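Local structure of class D beta-lactamase (Fusobacterium nucleatum subsp. polymorphum, 4IED) at residues G26-Y34 / D42-N50; Q157-Q166 / V212-S223. The protein probably hydrolyses beta-lactam antibiotics to substituted beta-amino acids, as a class D beta-lactamase of the penicillin-binding transpeptidase fold. One frame throughout, in Å; residues are numbered along the deposited sequence.

Contacts 1 and 2 illustrate how a single antiparallel sheet can be built outward and covered at the same time. In contact 1, strand 29-35 pairs with the outermost strand 40-44; in contact 2, helix 154-165 packs on strands 208-216 and 221-229. Their centres lie about 17 Å apart, yet they meet directly, because strand 29-35 is the sheet neighbour of 221-229. Tyr34 N probably donates to Ser223 O at 2.8 Å, and Tyr34 CB packs on Val158 CG1 at 3.5 Å. Contact 2 is also tied to the Lys60 region, where that lysine is carboxylated: Gln157 hydrogen-bonds Ser58, two residues before it in the chain.

Contact 1 of 2, residues G26-Y34 / D42-N50; sequences GLNGTFVVY and DYYNLDRAN
Phe31 and Tyr44 form a hydrogen-bonded pair in an antiparallel alignment of strands 29-34 and 42-44, whose axes run 4.7 Å apart at 179°. Tyr44 N reaches Phe31 O at 2.9 Å, the reciprocal bond from Phe31 N is longer, and the pattern recurs two residues on at Val33-Asp42, past the non-hydrogen-bonded pair Val32-Tyr43. At the other end of the pairing Thr30 turns its hydroxyl onto the second segment: with OG1 anti to the backbone N (chi1 -175°) it sits 2.9 Å from Tyr44 O and 3.1 Å from Asn45 O, two acceptors competing for one proton. Both segments belong to a beta hairpin at the border of the sheet of the transpeptidase-type fold, and the chain turns at Asn45 from strand 40-44 into the short helix 46-49. Asn45 is the N-cap of that helix: Asn45 OD1 receives Arg48 N at 3.2 Å, while Asn45 ND2 gives a bond to Gly29 O at 3.1 Å, approaching from 38° above the carbonyl plane; one amide joins the helix start to the neighbouring strand. Arg48 extends from this helix with its guanidinium laid over Gly29, whose CA lies 3.6 Å from Arg48 NE, and its charged end goes on to Asn227 and Asp229 of the adjoining strand. On the same side of the sheet as Thr30, Val32 CG2 meets Ala49 CB at 3.6 Å. On the opposite face, Phe31, Val33 and Tyr44 pack against helix 16-25, where Tyr44 stacks with Phe22. Waters bridge Tyr44 OH to Leu27 O and Val33 O to Asp42 OD1; Asp42 OD2 is held by Asn15.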
loop_
_atom_site.group_PDB
_atom_site.type_symbol
_atom_site.label_atom_id
_atom_site.label_comp_id
_atom_site.label_asym_id
_atom_site.label_seq_id
_atom_site.Cartn_x
_atom_site.Cartn_y
_atom_site.Cartn_z
ATOM N N GLY A 26 8.026 21.750 2.091
ATOM C CA GLY A 26 8.749 21.937 0.842
ATOM C C GLY A 26 8.840 20.666 0.005
ATOM O O GLY A 26 9.869 20.399 -0.633
ATOM N N LEU A 27 7.780 19.866 0.006
ATOM C CA LEU A 27 7.777 18.541 -0.678
ATOM C C LEU A 27 6.914 18.549 -1.894
ATOM O O LEU A 27 5.951 19.370 -1.990
ATOM C CB LEU A 27 7.322 17.492 0.298
ATOM C CG LEU A 27 8.213 17.270 1.508
ATOM C CD1 LEU A 27 7.448 16.501 2.537
ATOM C CD2 LEU A 27 9.471 16.534 1.173
ATOM N N ASN A 28 7.335 17.768 -2.889
ATOM C CA ASN A 28 6.593 17.544 -4.106
ATOM C C ASN A 28 5.891 16.206 -3.999
ATOM O O ASN A 28 6.496 15.201 -3.675
ATOM C CB ASN A 28 7.509 17.535 -5.295
ATOM C CG ASN A 28 8.190 18.851 -5.498
ATOM O OD1 ASN A 28 9.361 18.883 -5.895
ATOM N ND2 ASN A 28 7.492 19.952 -5.213
ATOM N N GLY A 29 4.578 16.212 -4.223
ATOM C CA GLY A 29 3.832 14.961 -4.194
ATOM C C GLY A 29 2.351 15.215 -4.362
ATOM O O GLY A 29 1.911 16.230 -4.844
ATOM N N THR A 30 1.573 14.181 -3.982
ATOM C CA THR A 30 0.166 14.243 -4.057
ATOM C C THR A 30 -0.426 13.503 -2.841
ATOM O O THR A 30 0.219 12.613 -2.245
ATOM C CB THR A 30 -0.332 13.510 -5.352
ATOM O OG1 THR A 30 -1.770 13.688 -5.477
ATOM C CG2 THR A 30 0.005 11.985 -5.393
ATOM N N PHE A 31 -1.686 13.840 -2.511
ATOM C CA PHE A 31 -2.360 13.183 -1.396
ATOM C C PHE A 31 -3.860 13.182 -1.697
ATOM O O PHE A 31 -4.425 14.179 -2.101
ATOM C CB PHE A 31 -2.034 14.024 -0.162
ATOM C CG PHE A 31 -2.493 13.469 1.227
ATOM C CD1 PHE A 31 -2.921 12.199 1.431
ATOM C CD2 PHE A 31 -2.518 14.367 2.322
ATOM C CE1 PHE A 31 -3.288 11.792 2.698
ATOM C CE2 PHE A 31 -2.966 13.960 3.592
ATOM C CZ PHE A 31 -3.334 12.693 3.707
ATOM N N VAL A 32 -4.477 12.002 -1.600
ATOM C CA VAL A 32 -5.908 11.829 -1.765
ATOM C C VAL A 32 -6.466 11.147 -0.567
ATOM O O VAL A 32 -5.942 10.155 -0.143
ATOM C CB VAL A 32 -6.177 10.944 -3.015
ATOM C CG1 VAL A 32 -7.647 10.790 -3.263
ATOM C CG2 VAL A 32 -5.500 11.574 -4.212
ATOM N N VAL A 33 -7.578 11.696 -0.091
ATOM C CA VAL A 33 -8.372 11.064 0.945
ATOM C C VAL A 33 -9.815 10.963 0.438
ATOM O O VAL A 33 -10.385 11.953 0.035
ATOM C CB VAL A 33 -8.326 11.787 2.281
ATOM C CG1 VAL A 33 -9.326 11.144 3.291
ATOM C CG2 VAL A 33 -6.894 11.882 2.819
ATOM N N TYR A 34 -10.399 9.754 0.510
ATOM C CA TYR A 34 -11.822 9.495 0.174
ATOM C C TYR A 34 -12.559 9.320 1.484
ATOM O O TYR A 34 -12.193 8.441 2.298
ATOM C CB TYR A 34 -12.023 8.303 -0.720
ATOM C CG TYR A 34 -13.493 7.970 -1.018
ATOM C CD1 TYR A 34 -14.260 8.828 -1.774
ATOM C CD2 TYR A 34 -14.112 6.835 -0.468
ATOM C CE1 TYR A 34 -15.607 8.556 -2.008
ATOM C CE2 TYR A 34 -15.416 6.540 -0.717
ATOM C CZ TYR A 34 -16.145 7.361 -1.522
ATOM O OH TYR A 34 -17.481 7.143 -1.768
ATOM N N ASP A 42 -10.808 14.594 -0.899
ATOM C CA ASP A 42 -10.005 15.746 -0.564
ATOM C C ASP A 42 -8.633 15.483 -1.119
ATOM O O ASP A 42 -8.105 14.382 -0.926
ATOM C CB ASP A 42 -9.963 16.002 0.961
ATOM C CG ASP A 42 -11.239 16.690 1.453
ATOM O OD1 ASP A 42 -12.212 15.965 1.752
ATOM O OD2 ASP A 42 -11.229 17.967 1.478
ATOM N N TYR A 43 -8.032 16.462 -1.786
ATOM C CA TYR A 43 -6.769 16.153 -2.453
ATOM C C TYR A 43 -5.803 17.355 -2.483
ATOM O O TYR A 43 -6.231 18.483 -2.340
ATOM C CB TYR A 43 -6.991 15.635 -3.872
ATOM C CG TYR A 43 -7.523 16.726 -4.800
ATOM C CD1 TYR A 43 -6.659 17.643 -5.366
ATOM C CD2 TYR A 43 -8.855 16.907 -4.989
ATOM C CE1 TYR A 43 -7.109 18.663 -6.209
ATOM C CE2 TYR A 43 -9.319 17.914 -5.786
ATOM C CZ TYR A 43 -8.440 18.826 -6.341
ATOM O OH TYR A 43 -8.922 19.870 -7.154
ATOM N N TYR A 44 -4.538 17.042 -2.774
ATOM C CA TYR A 44 -3.471 18.002 -3.117
ATOM C C TYR A 44 -2.827 17.442 -4.381
ATOM O O TYR A 44 -2.468 16.267 -4.412
ATOM C CB TYR A 44 -2.476 18.102 -2.005
ATOM C CG TYR A 44 -1.321 19.000 -2.395
ATOM C CD1 TYR A 44 -1.488 20.368 -2.514
ATOM C CD2 TYR A 44 -0.107 18.468 -2.794
ATOM C CE1 TYR A 44 -0.402 21.176 -2.872
ATOM C CE2 TYR A 44 0.950 19.255 -3.160
ATOM C CZ TYR A 44 0.798 20.599 -3.176
ATOM O OH TYR A 44 1.836 21.442 -3.539
ATOM N N ASN A 45 -2.694 18.301 -5.390
ATOM C CA ASN A 45 -2.058 17.995 -6.679
ATOM C C ASN A 45 -2.834 16.981 -7.484
ATOM O O ASN A 45 -2.456 15.836 -7.551
ATOM C CB ASN A 45 -0.625 17.592 -6.446
ATOM C CG ASN A 45 0.206 17.652 -7.692
ATOM O OD1 ASN A 45 -0.347 17.722 -8.825
ATOM N ND2 ASN A 45 1.497 17.596 -7.548
ATOM N N LEU A 46 -3.954 17.437 -8.032
ATOM C CA LEU A 46 -4.830 16.556 -8.830
ATOM C C LEU A 46 -4.226 15.805 -9.999
ATOM O O LEU A 46 -4.425 14.611 -10.182
ATOM C CB LEU A 46 -6.069 17.330 -9.331
ATOM C CG LEU A 46 -7.222 16.414 -9.875
ATOM C CD1 LEU A 46 -7.704 15.446 -8.848
ATOM C CD2 LEU A 46 -8.385 17.229 -10.374
ATOM N N ASP A 47 -3.395 16.476 -10.737
ATOM C CA ASP A 47 -2.768 15.845 -11.883
ATOM C C ASP A 47 -1.823 14.753 -11.442
ATOM O O ASP A 47 -1.855 13.612 -12.002
ATOM C CB ASP A 47 -1.999 16.840 -12.736
ATOM C CG ASP A 47 -2.900 17.697 -13.617
ATOM O OD1 ASP A 47 -4.147 17.468 -13.699
ATOM O OD2 ASP A 47 -2.331 18.650 -14.177
ATOM N N ARG A 48 -1.050 15.022 -10.367
ATOM C CA ARG A 48 -0.236 13.891 -9.883
ATOM C C ARG A 48 -1.082 12.822 -9.171
ATOM O O ARG A 48 -0.697 11.674 -9.207
ATOM C CB ARG A 48 0.877 14.448 -8.989
ATOM C CG ARG A 48 1.817 13.379 -8.495
ATOM C CD ARG A 48 2.991 13.976 -7.783
ATOM N NE ARG A 48 3.795 12.921 -7.144
ATOM C CZ ARG A 48 5.131 12.937 -7.008
ATOM N NH1 ARG A 48 5.891 13.899 -7.454
ATOM N NH2 ARG A 48 5.662 11.914 -6.343
ATOM N N ALA A 49 -2.187 13.179 -8.573
ATOM C CA ALA A 49 -3.081 12.157 -7.976
ATOM C C ALA A 49 -3.533 11.167 -8.997
ATOM O O ALA A 49 -3.690 10.020 -8.673
ATOM C CB ALA A 49 -4.266 12.806 -7.341
ATOM N N ASN A 50 -3.613 11.590 -10.264
ATOM C CA ASN A 50 -4.025 10.651 -11.373
ATOM C C ASN A 50 -2.815 10.085 -12.114
ATOM O O ASN A 50 -3.009 9.328 -13.128
ATOM C CB ASN A 50 -4.939 11.394 -12.313
ATOM C CG ASN A 50 -6.258 11.693 -11.703
ATOM O OD1 ASN A 50 -6.745 12.839 -11.673
ATOM N ND2 ASN A 50 -6.869 10.655 -11.220
HETATM O O HOH W 1 4.341 20.571 -3.748
HETATM O O HOH W 2 3.996 18.800 -5.973
HETATM O O HOH W 3 -12.005 13.368 2.087
#

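Contact 2 of 2, residues Q157-Q166 / V212-S223; sequences QVKLLNLLSQ and VGWIETSDNIYS
A helix laid across a beta hairpin is the element at work here: helix 154-165 covers strands 208-216 and 221-229 of the central antiparallel sheet, crossing segment 212-216 at -42°. The contact is made largely by packing of side chains. The indole of Trp214 offers one platform. Ser165 CB stands over one face of its five-membered ring, 3.5 Å from the centroid and 6° off the normal, a CH-pi contact. Leu161 CD2 comes instead to the ring edge, 3.9 Å from Trp214 CZ3, while its other branch turns to the strand, with Leu161 CD1 3.7 Å from Val212 CB. The hydroxyl of Ser165, placed between the backbone N and carbonyl carbon (chi1 69°), bonds Asn162 O at 2.8 Å, and the same OG rests 3.5 Å from Ile221 CG2. Where the backbones approach closely, with Asn162 CA 5.5 Å from Ser223 CA, Ser223 OG comes to 3.2 Å from Asn162 CA. At the helix end a water joins Ser165 O to Glu216 OE2, and a magnesium ion lies about 4 Å from the Glu216 side chain. Trp214 stacks with His194 of strand 192-200, and helix 173-182 closes in through Val179 on Leu164 and Lys180 on Trp214.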
loop_
_atom_site.group_PDB
_atom_site.type_symbol
_atom_site.label_atom_id
_atom_site.label_comp_id
_atom_site.label_asym_id
_atom_site.label_seq_id
_atom_site.Cartn_x
_atom_site.Cartn_y
_atom_site.Cartn_z
ATOM N N GLN A 157 -5.228 3.741 -6.105
ATOM C CA GLN A 157 -4.984 3.045 -4.819
ATOM C C GLN A 157 -6.182 3.322 -3.894
ATOM O O GLN A 157 -6.701 2.379 -3.248
ATOM C CB GLN A 157 -3.735 3.523 -4.158
ATOM C CG GLN A 157 -2.437 3.200 -4.906
ATOM C CD GLN A 157 -1.556 2.197 -4.243
ATOM O OE1 GLN A 157 -0.235 2.287 -4.363
ATOM N NE2 GLN A 157 -2.088 1.263 -3.584
ATOM N N VAL A 158 -6.622 4.556 -3.756
ATOM C CA VAL A 158 -7.727 4.926 -2.867
ATOM C C VAL A 158 -8.977 4.171 -3.249
ATOM O O VAL A 158 -9.717 3.710 -2.376
ATOM C CB VAL A 158 -7.894 6.457 -2.876
ATOM C CG1 VAL A 158 -9.223 6.822 -2.167
ATOM C CG2 VAL A 158 -6.735 7.109 -2.171
ATOM N N LYS A 159 -9.271 4.075 -4.548
ATOM C CA LYS A 159 -10.479 3.343 -4.975
ATOM C C LYS A 159 -10.436 1.897 -4.532
ATOM O O LYS A 159 -11.412 1.350 -3.978
ATOM C CB LYS A 159 -10.697 3.508 -6.478
ATOM C CG LYS A 159 -11.104 4.915 -6.919
ATOM C CD LYS A 159 -11.484 5.120 -8.371
ATOM C CE LYS A 159 -11.702 6.632 -8.703
ATOM N NZ LYS A 159 -11.771 6.931 -10.204
ATOM N N LEU A 160 -9.281 1.250 -4.688
ATOM C CA LEU A 160 -9.119 -0.113 -4.285
ATOM C C LEU A 160 -9.244 -0.299 -2.776
ATOM O O LEU A 160 -9.846 -1.266 -2.258
ATOM C CB LEU A 160 -7.814 -0.723 -4.725
ATOM C CG LEU A 160 -7.670 -1.153 -6.152
ATOM C CD1 LEU A 160 -6.187 -1.370 -6.475
ATOM C CD2 LEU A 160 -8.501 -2.355 -6.448
ATOM N N LEU A 161 -8.680 0.635 -2.031
ATOM C CA LEU A 161 -8.619 0.525 -0.562
ATOM C C LEU A 161 -10.009 0.788 0.016
ATOM O O LEU A 161 -10.378 0.164 0.992
ATOM C CB LEU A 161 -7.587 1.501 -0.019
ATOM C CG LEU A 161 -6.183 1.039 -0.312
ATOM C CD1 LEU A 161 -5.190 2.202 -0.146
ATOM C CD2 LEU A 161 -5.667 -0.172 0.506
ATOM N N ASN A 162 -10.755 1.713 -0.572
ATOM C CA ASN A 162 -12.145 1.925 -0.167
ATOM C C ASN A 162 -12.942 0.623 -0.266
ATOM O O ASN A 162 -13.714 0.239 0.630
ATOM C CB ASN A 162 -12.778 3.044 -0.975
ATOM C CG ASN A 162 -14.264 3.166 -0.617
ATOM O OD1 ASN A 162 -14.635 3.423 0.505
ATOM N ND2 ASN A 162 -15.033 2.961 -1.565
ATOM N N LEU A 163 -12.754 -0.083 -1.340
ATOM C CA LEU A 163 -13.432 -1.394 -1.527
ATOM C C LEU A 163 -12.902 -2.492 -0.545
ATOM O O LEU A 163 -13.679 -3.240 0.068
ATOM C CB LEU A 163 -13.350 -1.859 -2.966
ATOM C CG LEU A 163 -14.054 -0.966 -3.961
ATOM C CD1 LEU A 163 -13.626 -1.357 -5.404
ATOM C CD2 LEU A 163 -15.529 -0.945 -3.748
ATOM N N LEU A 164 -11.593 -2.619 -0.466
ATOM C CA LEU A 164 -10.993 -3.593 0.443
ATOM C C LEU A 164 -11.498 -3.410 1.882
ATOM O O LEU A 164 -11.836 -4.369 2.564
ATOM C CB LEU A 164 -9.441 -3.454 0.450
ATOM C CG LEU A 164 -8.699 -4.432 1.380
ATOM C CD1 LEU A 164 -9.030 -5.931 1.148
ATOM C CD2 LEU A 164 -7.199 -4.210 1.323
ATOM N N SER A 165 -11.551 -2.169 2.344
ATOM C CA SER A 165 -11.881 -1.827 3.751
ATOM C C SER A 165 -13.331 -2.290 4.092
ATOM O O SER A 165 -13.651 -2.500 5.207
ATOM C CB SER A 165 -11.778 -0.321 3.979
ATOM O OG SER A 165 -12.796 0.372 3.309
ATOM N N GLN A 166 -14.160 -2.414 3.050
ATOM C CA GLN A 166 -15.557 -2.899 3.181
ATOM C C GLN A 166 -15.765 -4.340 2.662
ATOM O O GLN A 166 -16.925 -4.801 2.525
ATOM C CB GLN A 166 -16.375 -1.949 2.349
ATOM C CG GLN A 166 -16.364 -0.486 2.811
ATOM C CD GLN A 166 -17.179 0.368 1.866
ATOM O OE1 GLN A 166 -16.729 0.964 0.866
ATOM N NE2 GLN A 166 -18.475 0.275 2.085
ATOM N N VAL A 212 -0.087 4.251 1.905
ATOM C CA VAL A 212 -1.510 4.036 1.520
ATOM C C VAL A 212 -2.202 3.238 2.605
ATOM O O VAL A 212 -1.594 2.474 3.292
ATOM C CB VAL A 212 -1.685 3.378 0.127
ATOM C CG1 VAL A 212 -0.769 4.062 -0.921
ATOM C CG2 VAL A 212 -1.409 1.915 0.167
ATOM N N GLY A 213 -3.524 3.466 2.699
ATOM C CA GLY A 213 -4.271 2.719 3.741
ATOM C C GLY A 213 -5.672 3.279 3.904
ATOM O O GLY A 213 -6.244 3.894 3.029
ATOM N N TRP A 214 -6.189 3.074 5.089
ATOM C CA TRP A 214 -7.435 3.643 5.491
ATOM C C TRP A 214 -7.546 3.703 7.012
ATOM O O TRP A 214 -6.829 3.048 7.739
ATOM C CB TRP A 214 -8.655 2.844 4.936
ATOM C CG TRP A 214 -8.812 1.466 5.578
ATOM C CD1 TRP A 214 -9.689 1.143 6.589
ATOM C CD2 TRP A 214 -8.218 0.231 5.127
ATOM N NE1 TRP A 214 -9.602 -0.208 6.822
ATOM C CE2 TRP A 214 -8.662 -0.786 6.002
ATOM C CE3 TRP A 214 -7.252 -0.077 4.203
ATOM C CZ2 TRP A 214 -8.247 -2.107 5.861
ATOM C CZ3 TRP A 214 -6.855 -1.371 4.052
ATOM C CH2 TRP A 214 -7.276 -2.369 4.911
ATOM N N ILE A 215 -8.536 4.501 7.451
ATOM C CA ILE A 215 -8.865 4.701 8.879
ATOM C C ILE A 215 -10.373 4.475 8.968
ATOM O O ILE A 215 -11.172 5.150 8.320
ATOM C CB ILE A 215 -8.519 6.082 9.430
ATOM C CG1 ILE A 215 -7.050 6.303 9.351
ATOM C CG2 ILE A 215 -8.911 6.160 10.902
ATOM C CD1 ILE A 215 -6.617 7.682 9.777
ATOM N N GLU A 216 -10.735 3.508 9.833
ATOM C CA GLU A 216 -12.157 3.250 10.152
ATOM C C GLU A 216 -12.453 3.866 11.513
ATOM O O GLU A 216 -11.732 3.604 12.507
ATOM C CB GLU A 216 -12.520 1.762 10.095
ATOM C CG GLU A 216 -14.012 1.607 10.333
ATOM C CD GLU A 216 -14.666 0.353 9.769
ATOM O OE1 GLU A 216 -15.912 0.242 9.890
ATOM O OE2 GLU A 216 -14.048 -0.525 9.164
ATOM N N THR A 217 -13.537 4.599 11.584
ATOM C CA THR A 217 -14.070 5.170 12.816
ATOM C C THR A 217 -15.437 4.557 13.098
ATOM O O THR A 217 -15.786 3.614 12.418
ATOM C CB THR A 217 -14.144 6.662 12.701
ATOM O OG1 THR A 217 -15.131 7.004 11.706
ATOM C CG2 THR A 217 -12.801 7.296 12.291
ATOM N N SER A 218 -16.117 5.026 14.150
ATOM C CA SER A 218 -17.373 4.413 14.511
ATOM C C SER A 218 -18.400 4.519 13.410
ATOM O O SER A 218 -19.348 3.715 13.363
ATOM C CB SER A 218 -17.916 5.060 15.825
ATOM O OG SER A 218 -18.241 6.416 15.575
ATOM N N ASP A 219 -18.293 5.512 12.532
ATOM C CA ASP A 219 -19.275 5.686 11.486
ATOM C C ASP A 219 -18.768 6.147 10.138
ATOM O O ASP A 219 -19.549 6.507 9.277
ATOM C CB ASP A 219 -20.457 6.555 11.854
ATOM C CG ASP A 219 -20.062 8.010 12.019
ATOM O OD1 ASP A 219 -18.816 8.292 11.977
ATOM O OD2 ASP A 219 -20.915 8.858 12.191
ATOM N N ASN A 220 -17.469 6.024 9.892
ATOM C CA ASN A 220 -16.912 6.369 8.619
ATOM C C ASN A 220 -15.636 5.573 8.325
ATOM O O ASN A 220 -15.105 4.846 9.165
ATOM C CB ASN A 220 -16.602 7.883 8.621
ATOM C CG ASN A 220 -16.613 8.512 7.244
ATOM O OD1 ASN A 220 -16.663 7.815 6.233
ATOM N ND2 ASN A 220 -16.627 9.881 7.207
ATOM N N ILE A 221 -15.237 5.639 7.061
ATOM C CA ILE A 221 -13.949 5.046 6.576
ATOM C C ILE A 221 -13.325 6.059 5.658
ATOM O O ILE A 221 -13.933 6.518 4.713
ATOM C CB ILE A 221 -14.112 3.746 5.764
ATOM C CG1 ILE A 221 -14.903 2.737 6.577
ATOM C CG2 ILE A 221 -12.771 3.214 5.377
ATOM C CD1 ILE A 221 -15.256 1.458 5.860
ATOM N N TYR A 222 -12.056 6.425 5.982
ATOM C CA TYR A 222 -11.255 7.370 5.193
ATOM C C TYR A 222 -10.163 6.611 4.529
ATOM O O TYR A 222 -9.253 6.139 5.203
ATOM C CB TYR A 222 -10.674 8.478 6.091
ATOM C CG TYR A 222 -11.689 9.214 6.917
ATOM C CD1 TYR A 222 -12.071 8.677 8.153
ATOM C CD2 TYR A 222 -12.219 10.454 6.524
ATOM C CE1 TYR A 222 -12.978 9.290 8.980
ATOM C CE2 TYR A 222 -13.217 11.010 7.344
ATOM C CZ TYR A 222 -13.574 10.440 8.547
ATOM O OH TYR A 222 -14.578 11.031 9.397
ATOM N N SER A 223 -10.248 6.450 3.197
ATOM C CA SER A 223 -9.211 5.712 2.487
ATOM C C SER A 223 -8.228 6.749 1.930
ATOM O O SER A 223 -8.617 7.849 1.532
ATOM C CB SER A 223 -9.801 4.961 1.332
ATOM O OG SER A 223 -10.612 3.881 1.859
HETATM O O HOH W 4 -15.337 -2.075 7.377
#